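PDB 3O74: fructose transport system repressor FruR from Pseudomonas putida, which probably binds specific DNA sites as a LacI-family dual regulator of transcription, with fructose 1-phosphate as its preferred effector. Local coordinates for residues L83-I88 and A95-V100; S46-Q51 and P70-Y75; R121-I126 and G151-Y156; F161-G166 and L191-F196. All coordinates share one frame; numbering follows the deposited sequence.

Contact 1 of 4, residues L83-I88 and A95-V100; sequences LPVIAI and AHFCSV
A87 carries the bonding between strand 85-88 and strand 98-100. Its N-H reaches C98 O, 2.9 Å from A87 N, and its own carbonyl accepts from V100 N, so one residue grips the chain before and after S99. The strands run the same way, their short axes 28° apart and 4.6 Å from each other at closest approach. At the hydrogen the V100 bond is nearly straight, 173°, although its donor stands above the carbonyl plane of A87; the bond from A87 N lies in the carbonyl plane of C98. Beyond them, I88 CA comes to 3.4 Å from V100 O in a CA-H...O contact. Toward V85 the backbones part, and the hydroxyl of Y254 bridges the gap by hydrogen-bonding to both V85 O and C98 N.

On the face of I86, C98, I88 and V100, I86 folds over its neighbour: with chi2 at -63° the end of its chain bends across the gap, and I86 CD1 lies 3.9 Å from C98 CB. Helix 234-250 packs here, its L244 touching C98 and V100. On the other face A87 CB rests 3.2 Å from S99 OG, a hydroxyl tied to L92 N. Where the strands diverge, V85 CB meets F97 CD2 at 4.1 Å, the ring approaching obliquely.

Adjacent parallel strands, buried between layers and here joined by a loop without helix or strand, belong to the Rossmann-like sheet of one lobe of the periplasmic-binding-protein fold used by LacI-family regulators.

Contact 2 of 4, residues S46-Q51 and P70-Y75; sequences SERQLQ and PEDDSY
R48 and D72 form the salt bridge of this contact, between helix 44-56 and the turn leading into helix 74-80. The arginine comes side-on, NE and NH2 both pointing at one oxygen, D72 OD1, with R48 NE and D72 OD1 3.1 Å apart. Guanidinium and carboxylate are nearly coplanar, 12° between their planes, and the oxygen is met almost along its C-O axis. An extended chain from CG to NE carries the guanidinium across.

Among the other hydrogen bonds, the second oxygen, D72 OD2, accepts from S74 N at 2.7 Å, making an Asx turn just as helix 74-80 begins. S74 OG sits between two acceptors, 2.5 Å from D72 OD2 and 2.8 Å from Q51 OE1, and its single proton can serve either. Deeper in, Y75 OH donates to E47 OE2 across 2.6 Å. The oxygen lies at the ring edge, in plane, and is met on its anti side, 20° out of the carboxylate plane.

One more approach is neither salt bridge nor hydrogen bond: Q51 OE1 hangs over a face of the Y75 ring, 3.1 Å above its plane toward the rim, with the amide turned 79° from the ring. Elsewhere on this helix, S46, Q49 and L50 pack on R29 and Q34 of the second subunit.

The two acids are thus handled differently. D72, partly exposed, has an arginine that probably balances its charge, whereas buried E47 is held by Y75, S66 OG and C67 N, neutral groups that probably stabilise its charge, while the carboxylate in turn would polarise the Y75 hydroxyl.

Contact 3 of 4, residues R121-I126 and G151-Y156; sequences RSIALI and GEVRRY
Strands 122-128 and 152-158 are the two strands of a beta-alpha-beta unit whose crossover is helix 133-144, and between S122-I126 and E152-Y156 they lie as parallel neighbours, 11° apart. I123 and L125 face their partner strand with both backbone groups: I123 N donates to E152 O at 2.8 Å and I123 O accepts from R154 N, then L125 N bonds to R154 O and Y156 N to L125 O. E152 N reaches R121 O at the start. CA-H...O contacts fill in between, among them A124 CA to R154 O at 3.1 Å.

Of the side chains, I123 and V153 run alongside each other on one face of the sheet, I123 CG2 3.8 Å from V153 CG2. V153 also takes the guanidinium of R155, which lays a face over CG1 on its way to a salt bridge with D143. Where the two strands begin, E152, bent at chi2 (-81°), slips its CG under the guanidinium of R121, 3.2 Å from that plane and over its centre. R121 NH1 and E152 OE1 form a salt bridge of 2.7 Å, but the hydrogen bond is bent and weak, and R121 is poorly ordered. Bent at chi2 as well, R154 folds NH1 back to V153 O at 3.2 Å.

I123, L125 and V153 face F142 of helix 133-144. A124, I126 and Y156 face helix 163-177, where Y156 OH is bonded to D176. Strand 183-186 flanks 122-128 on its other edge, and 152-158 is an outermost strand of the chain's sheet.

Contact 4 of 4, residues F161-G166 and L191-F196; sequences FSRECG and LLQGVF
L191 reaches over the start of helix 163-177 with both methyls. L191 CD2 rests on the first turn, 3.5 Å from S162 O and 3.7 Å from G166 N, while L191 CD1 meets F161 CD1 at 4.0 Å, the two side chains slanting past each other. The leucine's CA-CB bond leads away from the other helix; CG beside the backbone N (chi1 -69°) and an extended chi2 bring the methyls back.

G166 faces the same residue from the backbone side. Having no side chain, it lets the main chains close up: G166 CA comes 3.6 Å from L191 O in a CA-H...O contact, and G194, a glycine on the opposite helix, brings its CA to 3.1 Å from R163 O. This is close helix-to-helix packing through glycines, joining two helices that lie on the sheet of the second lobe of this periplasmic-binding-protein-like fold. S162 is the N-cap of helix 163-177, its OG accepting from C165 N at 3.1 Å.

R163 supplies the polar part of the contact. Its extended chain, with CG anti to the backbone N, runs along helix 189-201; R163 CG lies 4.0 Å from Q193 CB and likewise close to G194. The guanidinium goes on to a salt bridge with D197, one turn further along. Q218 of the second subunit packs on R163 and hydrogen-bonds to Q193 O. At the other end F161 touches R90 from the first lobe and lies about 4 Å from a bound glycerol, probably from the crystallisation liquor, which may mark the cleft between the lobes.

Overall arrangement
Along the chain the four contacts come in series, with none nested in or crossing another. Contact 2 closes first, looping round strand 61-64 to tie helix 44-56 to the head of helix 74-80. That helix leads into strand 85-88, where contact 1 closes a short loop; F97 and V85 pack on Y75, so the two contacts touch. After helix 104-116 comes contact 3, at the far end of the sheet, with its centre about 35 Å from that of contact 1. Strand 152-158 runs on into helix 163-177 and contact 4, which loops round strand 183-186. I126 meets L191 and V195, joining contacts 3 and 4. Contacts 2 and 4 both touch the second subunit.

Contact 1 of 4, residues L83-I88 and A95-V100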
loop_
_atom_site.group_PDB
_atom_site.type_symbol
_atom_site.label_atom_id
_atom_site.label_comp_id
_atom_site.label_asym_id
_atom_site.label_seq_id
_atom_site.Cartn_x
_atom_site.Cartn_y
_atom_site.Cartn_z
ATOM N N LEU B 83 -13.032 13.649 22.895
ATOM C CA LEU B 83 -12.671 12.741 21.807
ATOM C C LEU B 83 -11.680 11.670 22.260
ATOM O O LEU B 83 -10.589 11.987 22.731
ATOM C CB LEU B 83 -12.084 13.514 20.622
ATOM C CG LEU B 83 -11.632 12.674 19.421
ATOM C CD1 LEU B 83 -12.778 11.840 18.872
ATOM C CD2 LEU B 83 -11.047 13.557 18.331
ATOM N N PRO B 84 -12.065 10.392 22.128
ATOM C CA PRO B 84 -11.138 9.289 22.386
ATOM C C PRO B 84 -10.051 9.245 21.323
ATOM O O PRO B 84 -10.366 9.189 20.133
ATOM C CB PRO B 84 -12.025 8.046 22.266
ATOM C CG PRO B 84 -13.428 8.545 22.431
ATOM C CD PRO B 84 -13.429 9.919 21.852
ATOM N N VAL B 85 -8.791 9.274 21.748
ATOM C CA VAL B 85 -7.669 9.212 20.819
ATOM C C VAL B 85 -6.864 7.945 21.068
ATOM O O VAL B 85 -6.349 7.731 22.167
ATOM C CB VAL B 85 -6.750 10.444 20.960
ATOM C CG1 VAL B 85 -5.548 10.325 20.034
ATOM C CG2 VAL B 85 -7.522 11.723 20.675
ATOM N N ILE B 86 -6.773 7.098 20.050
ATOM C CA ILE B 86 -6.010 5.859 20.157
ATOM C C ILE B 86 -4.804 5.914 19.235
ATOM O O ILE B 86 -4.953 5.976 18.014
ATOM C CB ILE B 86 -6.862 4.632 19.794
ATOM C CG1 ILE B 86 -8.155 4.620 20.607
ATOM C CG2 ILE B 86 -6.067 3.347 20.015
ATOM C CD1 ILE B 86 -7.925 4.508 22.099
ATOM N N ALA B 87 -3.607 5.897 19.816
ATOM C CA ALA B 87 -2.383 5.900 19.018
ATOM C C ALA B 87 -2.138 4.526 18.413
ATOM O O ALA B 87 -2.423 3.505 19.034
ATOM C CB ALA B 87 -1.182 6.342 19.860
ATOM N N ILE B 88 -1.604 4.506 17.197
ATOM C CA ILE B 88 -1.269 3.256 16.532
ATOM C C ILE B 88 0.149 3.319 15.978
ATOM O O ILE B 88 0.515 4.278 15.294
ATOM C CB ILE B 88 -2.255 2.948 15.378
ATOM C CG1 ILE B 88 -3.641 2.621 15.931
ATOM C CG2 ILE B 88 -1.744 1.796 14.530
ATOM C CD1 ILE B 88 -4.635 2.161 14.866
ATOM N N ALA B 95 1.244 8.683 29.764
ATOM C CA ALA B 95 0.559 9.201 30.942
ATOM C C ALA B 95 -0.856 9.689 30.636
ATOM O O ALA B 95 -1.635 9.950 31.553
ATOM C CB ALA B 95 1.380 10.316 31.587
ATOM N N HIS B 96 -1.195 9.811 29.354
ATOM C CA HIS B 96 -2.483 10.405 28.992
ATOM C C HIS B 96 -3.246 9.691 27.871
ATOM O O HIS B 96 -4.466 9.830 27.761
ATOM C CB HIS B 96 -2.296 11.885 28.634
ATOM C CG HIS B 96 -1.815 12.720 29.771
ATOM N ND1 HIS B 96 -2.646 13.144 30.797
ATOM C CD2 HIS B 96 -0.590 13.219 30.072
ATOM C CE1 HIS B 96 -1.958 13.858 31.659
ATOM N NE2 HIS B 96 -0.699 13.918 31.241
ATOM N N PHE B 97 -2.534 8.930 27.047
ATOM C CA PHE B 97 -3.145 8.297 25.883
ATOM C C PHE B 97 -2.976 6.785 25.866
ATOM O O PHE B 97 -1.995 6.246 26.371
ATOM C CB PHE B 97 -2.563 8.877 24.588
ATOM C CG PHE B 97 -2.770 10.354 24.436
ATOM C CD1 PHE B 97 -1.774 11.250 24.793
ATOM C CD2 PHE B 97 -3.959 10.851 23.928
ATOM C CE1 PHE B 97 -1.962 12.615 24.653
ATOM C CE2 PHE B 97 -4.156 12.213 23.788
ATOM C CZ PHE B 97 -3.157 13.096 24.152
ATOM N N CYS B 98 -3.952 6.107 25.278
ATOM C CA CYS B 98 -3.845 4.689 24.977
ATOM C C CYS B 98 -3.120 4.516 23.642
ATOM O O CYS B 98 -3.500 5.132 22.645
ATOM C CB CYS B 98 -5.252 4.090 24.897
ATOM S SG CYS B 98 -5.319 2.368 24.428
ATOM N N SER B 99 -2.077 3.689 23.619
ATOM C CA SER B 99 -1.349 3.425 22.375
ATOM C C SER B 99 -1.237 1.932 22.112
ATOM O O SER B 99 -1.015 1.143 23.027
ATOM C CB SER B 99 0.058 4.041 22.414
ATOM O OG SER B 99 0.011 5.432 22.687
ATOM N N VAL B 100 -1.397 1.543 20.854
ATOM C CA VAL B 100 -1.137 0.163 20.466
ATOM C C VAL B 100 0.026 0.139 19.484
ATOM O O VAL B 100 -0.049 0.732 18.410
ATOM C CB VAL B 100 -2.375 -0.503 19.827
ATOM C CG1 VAL B 100 -2.108 -1.979 19.552
ATOM C CG2 VAL B 100 -3.588 -0.343 20.724
#

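Contact 2 of 4, residues S46-Q51 and P70-Y75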
loop_
_atom_site.group_PDB
_atom_site.type_symbol
_atom_site.label_atom_id
_atom_site.label_comp_id
_atom_site.label_asym_id
_atom_site.label_seq_id
_atom_site.Cartn_x
_atom_site.Cartn_y
_atom_site.Cartn_z
ATOM N N SER B 46 0.208 19.234 7.899
ATOM C CA SER B 46 -0.868 18.467 7.289
ATOM C C SER B 46 -1.651 17.722 8.366
ATOM O O SER B 46 -2.876 17.645 8.317
ATOM C CB SER B 46 -0.317 17.482 6.261
ATOM O OG SER B 46 0.310 18.162 5.189
ATOM N N GLU B 47 -0.940 17.179 9.347
ATOM C CA GLU B 47 -1.607 16.440 10.408
ATOM C C GLU B 47 -2.515 17.351 11.221
ATOM O O GLU B 47 -3.623 16.968 11.584
ATOM C CB GLU B 47 -0.608 15.747 11.329
ATOM C CG GLU B 47 -1.279 15.026 12.487
ATOM C CD GLU B 47 -0.332 14.106 13.224
ATOM O OE1 GLU B 47 0.723 13.762 12.655
ATOM O OE2 GLU B 47 -0.642 13.723 14.372
ATOM N N ARG B 48 -2.043 18.560 11.504
ATOM C CA ARG B 48 -2.847 19.513 12.255
ATOM C C ARG B 48 -4.100 19.902 11.474
ATOM O O ARG B 48 -5.166 20.099 12.058
ATOM C CB ARG B 48 -2.023 20.741 12.644
ATOM C CG ARG B 48 -0.894 20.419 13.616
ATOM C CD ARG B 48 -0.299 21.672 14.237
ATOM N NE ARG B 48 0.902 21.372 15.014
ATOM C CZ ARG B 48 2.140 21.480 14.541
ATOM N NH1 ARG B 48 2.339 21.888 13.294
ATOM N NH2 ARG B 48 3.179 21.187 15.313
ATOM N N GLN B 49 -3.973 19.996 10.155
ATOM C CA GLN B 49 -5.132 20.223 9.298
ATOM C C GLN B 49 -6.138 19.074 9.406
ATOM O O GLN B 49 -7.347 19.294 9.403
ATOM C CB GLN B 49 -4.708 20.401 7.836
ATOM C CG GLN B 49 -3.908 21.661 7.557
ATOM C CD GLN B 49 -3.909 22.040 6.085
ATOM O OE1 GLN B 49 -3.632 21.213 5.213
ATOM N NE2 GLN B 49 -4.222 23.300 5.803
ATOM N N LEU B 50 -5.634 17.847 9.489
ATOM C CA LEU B 50 -6.504 16.680 9.585
ATOM C C LEU B 50 -7.176 16.596 10.952
ATOM O O LEU B 50 -8.308 16.128 11.070
ATOM C CB LEU B 50 -5.730 15.394 9.282
ATOM C CG LEU B 50 -5.238 15.278 7.837
ATOM C CD1 LEU B 50 -4.486 13.977 7.626
ATOM C CD2 LEU B 50 -6.408 15.377 6.883
ATOM N N GLN B 51 -6.473 17.054 11.984
ATOM C CA GLN B 51 -7.049 17.133 13.320
ATOM C C GLN B 51 -8.346 17.928 13.295
ATOM O O GLN B 51 -9.382 17.462 13.768
ATOM C CB GLN B 51 -6.078 17.803 14.290
ATOM C CG GLN B 51 -4.868 16.973 14.650
ATOM C CD GLN B 51 -4.007 17.657 15.690
ATOM O OE1 GLN B 51 -3.227 17.013 16.389
ATOM N NE2 GLN B 51 -4.154 18.971 15.805
ATOM N N PRO B 70 6.487 15.772 20.776
ATOM C CA PRO B 70 5.847 15.418 22.048
ATOM C C PRO B 70 5.460 16.668 22.830
ATOM O O PRO B 70 4.569 16.623 23.677
ATOM C CB PRO B 70 6.943 14.652 22.788
ATOM C CG PRO B 70 8.217 15.175 22.214
ATOM C CD PRO B 70 7.922 15.441 20.767
ATOM N N GLU B 71 6.136 17.773 22.535
ATOM C CA GLU B 71 5.852 19.050 23.173
ATOM C C GLU B 71 4.486 19.572 22.733
ATOM O O GLU B 71 3.842 20.345 23.443
ATOM C CB GLU B 71 6.934 20.066 22.810
ATOM C CG GLU B 71 8.279 19.443 22.467
ATOM C CD GLU B 71 8.750 19.814 21.074
ATOM O OE1 GLU B 71 8.253 20.821 20.526
ATOM O OE2 GLU B 71 9.619 19.102 20.527
ATOM N N ASP B 72 4.060 19.150 21.546
ATOM C CA ASP B 72 2.759 19.524 21.009
ATOM C C ASP B 72 1.668 18.902 21.875
ATOM O O ASP B 72 1.737 17.726 22.219
ATOM C CB ASP B 72 2.642 19.041 19.559
ATOM C CG ASP B 72 1.421 19.594 18.850
ATOM O OD1 ASP B 72 1.584 20.196 17.769
ATOM O OD2 ASP B 72 0.299 19.422 19.368
ATOM N N ASP B 73 0.664 19.692 22.236
ATOM C CA ASP B 73 -0.399 19.207 23.109
ATOM C C ASP B 73 -1.762 19.306 22.438
ATOM O O ASP B 73 -2.789 19.422 23.111
ATOM C CB ASP B 73 -0.396 19.965 24.440
ATOM C CG ASP B 73 -0.488 21.471 24.260
ATOM O OD1 ASP B 73 -0.756 21.932 23.131
ATOM O OD2 ASP B 73 -0.292 22.199 25.256
ATOM N N SER B 74 -1.762 19.259 21.109
ATOM C CA SER B 74 -2.999 19.332 20.342
ATOM C C SER B 74 -3.945 18.173 20.655
ATOM O O SER B 74 -5.149 18.381 20.804
ATOM C CB SER B 74 -2.708 19.407 18.837
ATOM O OG SER B 74 -1.801 18.395 18.431
ATOM N N TYR B 75 -3.414 16.957 20.774
ATOM C CA TYR B 75 -4.278 15.814 21.064
ATOM C C TYR B 75 -4.840 15.846 22.479
ATOM O O TYR B 75 -5.917 15.316 22.733
ATOM C CB TYR B 75 -3.595 14.482 20.749
ATOM C CG TYR B 75 -3.476 14.251 19.262
ATOM C CD1 TYR B 75 -4.608 14.069 18.477
ATOM C CD2 TYR B 75 -2.238 14.237 18.642
ATOM C CE1 TYR B 75 -4.504 13.872 17.110
ATOM C CE2 TYR B 75 -2.124 14.040 17.289
ATOM C CZ TYR B 75 -3.255 13.858 16.523
ATOM O OH TYR B 75 -3.125 13.664 15.166
#

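Contact 3 of 4, residues R121-I126 and G151-Y156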
loop_
_atom_site.group_PDB
_atom_site.type_symbol
_atom_site.label_atom_id
_atom_site.label_comp_id
_atom_site.label_asym_id
_atom_site.label_seq_id
_atom_site.Cartn_x
_atom_site.Cartn_y
_atom_site.Cartn_z
ATOM N N ARG B 121 32.693 -7.401 10.337
ATOM C CA ARG B 121 33.764 -6.481 10.699
ATOM C C ARG B 121 33.198 -5.078 10.894
ATOM O O ARG B 121 33.770 -4.252 11.607
ATOM C CB ARG B 121 34.844 -6.485 9.617
ATOM C CG ARG B 121 36.251 -6.221 10.123
ATOM C CD ARG B 121 36.553 -4.738 10.215
ATOM N NE ARG B 121 36.542 -4.250 11.591
ATOM C CZ ARG B 121 37.155 -3.140 11.986
ATOM N NH1 ARG B 121 37.831 -2.412 11.107
ATOM N NH2 ARG B 121 37.100 -2.760 13.256
ATOM N N SER B 122 32.058 -4.827 10.262
ATOM C CA SER B 122 31.392 -3.537 10.344
ATOM C C SER B 122 29.887 -3.738 10.272
ATOM O O SER B 122 29.400 -4.604 9.547
ATOM C CB SER B 122 31.847 -2.625 9.204
ATOM O OG SER B 122 31.541 -3.194 7.942
ATOM N N ILE B 123 29.155 -2.936 11.032
ATOM C CA ILE B 123 27.701 -3.007 11.024
ATOM C C ILE B 123 27.121 -1.603 11.080
ATOM O O ILE B 123 27.669 -0.722 11.742
ATOM C CB ILE B 123 27.163 -3.846 12.206
ATOM C CG1 ILE B 123 25.652 -4.034 12.084
ATOM C CG2 ILE B 123 27.529 -3.205 13.540
ATOM C CD1 ILE B 123 25.088 -5.084 13.020
ATOM N N ALA B 124 26.014 -1.393 10.378
ATOM C CA ALA B 124 25.416 -0.072 10.327
ATOM C C ALA B 124 23.917 -0.122 10.567
ATOM O O ALA B 124 23.266 -1.141 10.336
ATOM C CB ALA B 124 25.716 0.598 8.997
ATOM N N LEU B 125 23.389 0.996 11.048
ATOM C CA LEU B 125 21.959 1.181 11.190
ATOM C C LEU B 125 21.535 2.326 10.282
ATOM O O LEU B 125 22.121 3.409 10.316
ATOM C CB LEU B 125 21.604 1.520 12.635
ATOM C CG LEU B 125 20.149 1.930 12.842
ATOM C CD1 LEU B 125 19.260 0.702 12.972
ATOM C CD2 LEU B 125 20.028 2.822 14.071
ATOM N N ILE B 126 20.528 2.078 9.457
ATOM C CA ILE B 126 19.954 3.126 8.636
ATOM C C ILE B 126 18.513 3.350 9.077
ATOM O O ILE B 126 17.692 2.437 9.037
ATOM C CB ILE B 126 20.015 2.770 7.147
ATOM C CG1 ILE B 126 21.430 3.002 6.604
ATOM C CG2 ILE B 126 19.003 3.594 6.349
ATOM C CD1 ILE B 126 21.603 2.625 5.136
ATOM N N GLY B 151 33.855 -4.273 16.422
ATOM C CA GLY B 151 33.979 -3.843 15.037
ATOM C C GLY B 151 33.602 -2.391 14.795
ATOM O O GLY B 151 33.420 -1.620 15.738
ATOM N N GLU B 152 33.504 -2.016 13.521
ATOM C CA GLU B 152 33.074 -0.674 13.142
ATOM C C GLU B 152 31.555 -0.580 13.221
ATOM O O GLU B 152 30.849 -1.429 12.685
ATOM C CB GLU B 152 33.512 -0.350 11.713
ATOM C CG GLU B 152 34.933 -0.761 11.355
ATOM C CD GLU B 152 35.977 0.230 11.834
ATOM O OE1 GLU B 152 37.129 0.156 11.356
ATOM O OE2 GLU B 152 35.648 1.086 12.682
ATOM N N VAL B 153 31.053 0.457 13.885
ATOM C CA VAL B 153 29.612 0.696 13.937
ATOM C C VAL B 153 29.275 2.083 13.411
ATOM O O VAL B 153 29.908 3.069 13.787
ATOM C CB VAL B 153 29.053 0.553 15.361
ATOM C CG1 VAL B 153 27.548 0.821 15.375
ATOM C CG2 VAL B 153 29.356 -0.827 15.910
ATOM N N ARG B 154 28.277 2.152 12.536
ATOM C CA ARG B 154 27.827 3.429 12.007
ATOM C C ARG B 154 26.319 3.530 12.138
ATOM O O ARG B 154 25.605 2.544 11.955
ATOM C CB ARG B 154 28.231 3.578 10.541
ATOM C CG ARG B 154 29.729 3.603 10.296
ATOM C CD ARG B 154 30.358 4.908 10.755
ATOM N NE ARG B 154 31.753 4.999 10.332
ATOM C CZ ARG B 154 32.763 4.402 10.956
ATOM N NH1 ARG B 154 32.536 3.665 12.036
ATOM N NH2 ARG B 154 34.001 4.538 10.498
ATOM N N ARG B 155 25.838 4.722 12.466
ATOM C CA ARG B 155 24.406 4.968 12.545
ATOM C C ARG B 155 24.058 6.167 11.682
ATOM O O ARG B 155 24.616 7.253 11.857
ATOM C CB ARG B 155 23.979 5.214 13.992
ATOM C CG ARG B 155 24.252 4.046 14.921
ATOM C CD ARG B 155 24.189 4.480 16.373
ATOM N NE ARG B 155 24.592 3.413 17.284
ATOM C CZ ARG B 155 25.847 3.175 17.652
ATOM N NH1 ARG B 155 26.836 3.927 17.185
ATOM N NH2 ARG B 155 26.115 2.181 18.488
ATOM N N TYR B 156 23.141 5.961 10.744
ATOM C CA TYR B 156 22.700 7.025 9.857
ATOM C C TYR B 156 21.193 7.140 9.929
ATOM O O TYR B 156 20.476 6.206 9.575
ATOM C CB TYR B 156 23.127 6.737 8.416
ATOM C CG TYR B 156 24.601 6.940 8.180
ATOM C CD1 TYR B 156 25.085 8.146 7.694
ATOM C CD2 TYR B 156 25.513 5.933 8.461
ATOM C CE1 TYR B 156 26.438 8.340 7.483
ATOM C CE2 TYR B 156 26.865 6.118 8.255
ATOM C CZ TYR B 156 27.322 7.321 7.766
ATOM O OH TYR B 156 28.670 7.507 7.561
#

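Contact 4 of 4, residues F161-G166 and L191-F196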
loop_
_atom_site.group_PDB
_atom_site.type_symbol
_atom_site.label_atom_id
_atom_site.label_comp_id
_atom_site.label_asym_id
_atom_site.label_seq_id
_atom_site.Cartn_x
_atom_site.Cartn_y
_atom_site.Cartn_z
ATOM N N PHE B 161 11.042 8.646 6.247
ATOM C CA PHE B 161 10.895 7.244 5.885
ATOM C C PHE B 161 10.521 7.160 4.410
ATOM O O PHE B 161 9.353 6.989 4.062
ATOM C CB PHE B 161 9.832 6.564 6.742
ATOM C CG PHE B 161 10.221 6.414 8.192
ATOM C CD1 PHE B 161 11.183 5.491 8.574
ATOM C CD2 PHE B 161 9.613 7.185 9.171
ATOM C CE1 PHE B 161 11.539 5.344 9.907
ATOM C CE2 PHE B 161 9.960 7.043 10.503
ATOM C CZ PHE B 161 10.925 6.121 10.873
ATOM N N SER B 162 11.519 7.295 3.544
ATOM C CA SER B 162 11.287 7.277 2.107
ATOM C C SER B 162 12.376 6.501 1.391
ATOM O O SER B 162 13.477 6.320 1.910
ATOM C CB SER B 162 11.238 8.698 1.545
ATOM O OG SER B 162 12.535 9.266 1.466
ATOM N N ARG B 163 12.052 6.051 0.188
ATOM C CA ARG B 163 12.987 5.326 -0.651
ATOM C C ARG B 163 14.224 6.168 -0.941
ATOM O O ARG B 163 15.350 5.699 -0.784
ATOM C CB ARG B 163 12.292 4.937 -1.952
ATOM C CG ARG B 163 13.113 4.104 -2.901
ATOM C CD ARG B 163 12.203 3.527 -3.971
ATOM N NE ARG B 163 12.947 2.996 -5.103
ATOM C CZ ARG B 163 12.382 2.398 -6.145
ATOM N NH1 ARG B 163 11.066 2.254 -6.188
ATOM N NH2 ARG B 163 13.134 1.942 -7.137
ATOM N N GLU B 164 14.013 7.413 -1.357
ATOM C CA GLU B 164 15.130 8.291 -1.701
ATOM C C GLU B 164 16.029 8.596 -0.503
ATOM O O GLU B 164 17.239 8.770 -0.656
ATOM C CB GLU B 164 14.637 9.590 -2.350
ATOM C CG GLU B 164 15.762 10.560 -2.706
ATOM C CD GLU B 164 15.291 11.741 -3.534
ATOM O OE1 GLU B 164 15.632 12.890 -3.179
ATOM O OE2 GLU B 164 14.584 11.522 -4.541
ATOM N N CYS B 165 15.442 8.666 0.687
ATOM C CA CYS B 165 16.232 8.887 1.895
ATOM C C CYS B 165 17.136 7.685 2.157
ATOM O O CYS B 165 18.310 7.838 2.487
ATOM C CB CYS B 165 15.320 9.131 3.094
ATOM S SG CYS B 165 16.173 9.655 4.600
ATOM N N GLY B 166 16.582 6.488 1.998
ATOM C CA GLY B 166 17.352 5.267 2.149
ATOM C C GLY B 166 18.487 5.201 1.146
ATOM O O GLY B 166 19.603 4.791 1.473
ATOM N N LEU B 191 13.002 2.244 3.622
ATOM C CA LEU B 191 14.405 2.634 3.625
ATOM C C LEU B 191 15.247 1.566 2.947
ATOM O O LEU B 191 16.185 1.881 2.227
ATOM C CB LEU B 191 14.913 2.881 5.052
ATOM C CG LEU B 191 14.346 4.111 5.759
ATOM C CD1 LEU B 191 14.752 4.136 7.233
ATOM C CD2 LEU B 191 14.785 5.383 5.058
ATOM N N LEU B 192 14.906 0.300 3.175
ATOM C CA LEU B 192 15.604 -0.799 2.512
ATOM C C LEU B 192 15.486 -0.688 0.992
ATOM O O LEU B 192 16.402 -1.056 0.259
ATOM C CB LEU B 192 15.045 -2.146 2.973
ATOM C CG LEU B 192 15.751 -3.378 2.389
ATOM C CD1 LEU B 192 17.218 -3.421 2.821
ATOM C CD2 LEU B 192 15.039 -4.673 2.778
ATOM N N GLN B 193 14.346 -0.192 0.522
ATOM C CA GLN B 193 14.126 -0.037 -0.912
ATOM C C GLN B 193 15.154 0.900 -1.525
ATOM O O GLN B 193 15.634 0.671 -2.637
ATOM C CB GLN B 193 12.725 0.501 -1.185
ATOM C CG GLN B 193 11.609 -0.458 -0.851
ATOM C CD GLN B 193 10.260 0.084 -1.271
ATOM O OE1 GLN B 193 10.028 0.350 -2.448
ATOM N NE2 GLN B 193 9.368 0.258 -0.309
ATOM N N GLY B 194 15.479 1.965 -0.798
ATOM C CA GLY B 194 16.487 2.906 -1.246
ATOM C C GLY B 194 17.853 2.251 -1.238
ATOM O O GLY B 194 18.673 2.481 -2.128
ATOM N N VAL B 195 18.094 1.430 -0.220
ATOM C CA VAL B 195 19.329 0.667 -0.132
ATOM C C VAL B 195 19.489 -0.199 -1.381
ATOM O O VAL B 195 20.564 -0.253 -1.971
ATOM C CB VAL B 195 19.355 -0.218 1.129
ATOM C CG1 VAL B 195 20.434 -1.279 1.011
ATOM C CG2 VAL B 195 19.559 0.636 2.385
ATOM N N PHE B 196 18.413 -0.868 -1.786
ATOM C CA PHE B 196 18.453 -1.708 -2.977
ATOM C C PHE B 196 18.773 -0.899 -4.227
ATOM O O PHE B 196 19.440 -1.389 -5.137
ATOM C CB PHE B 196 17.128 -2.454 -3.169
ATOM C CG PHE B 196 16.901 -3.562 -2.180
ATOM C CD1 PHE B 196 17.972 -4.166 -1.539
ATOM C CD2 PHE B 196 15.620 -4.007 -1.896
ATOM C CE1 PHE B 196 17.773 -5.193 -0.624
ATOM C CE2 PHE B 196 15.411 -5.036 -0.984
ATOM C CZ PHE B 196 16.491 -5.630 -0.349
#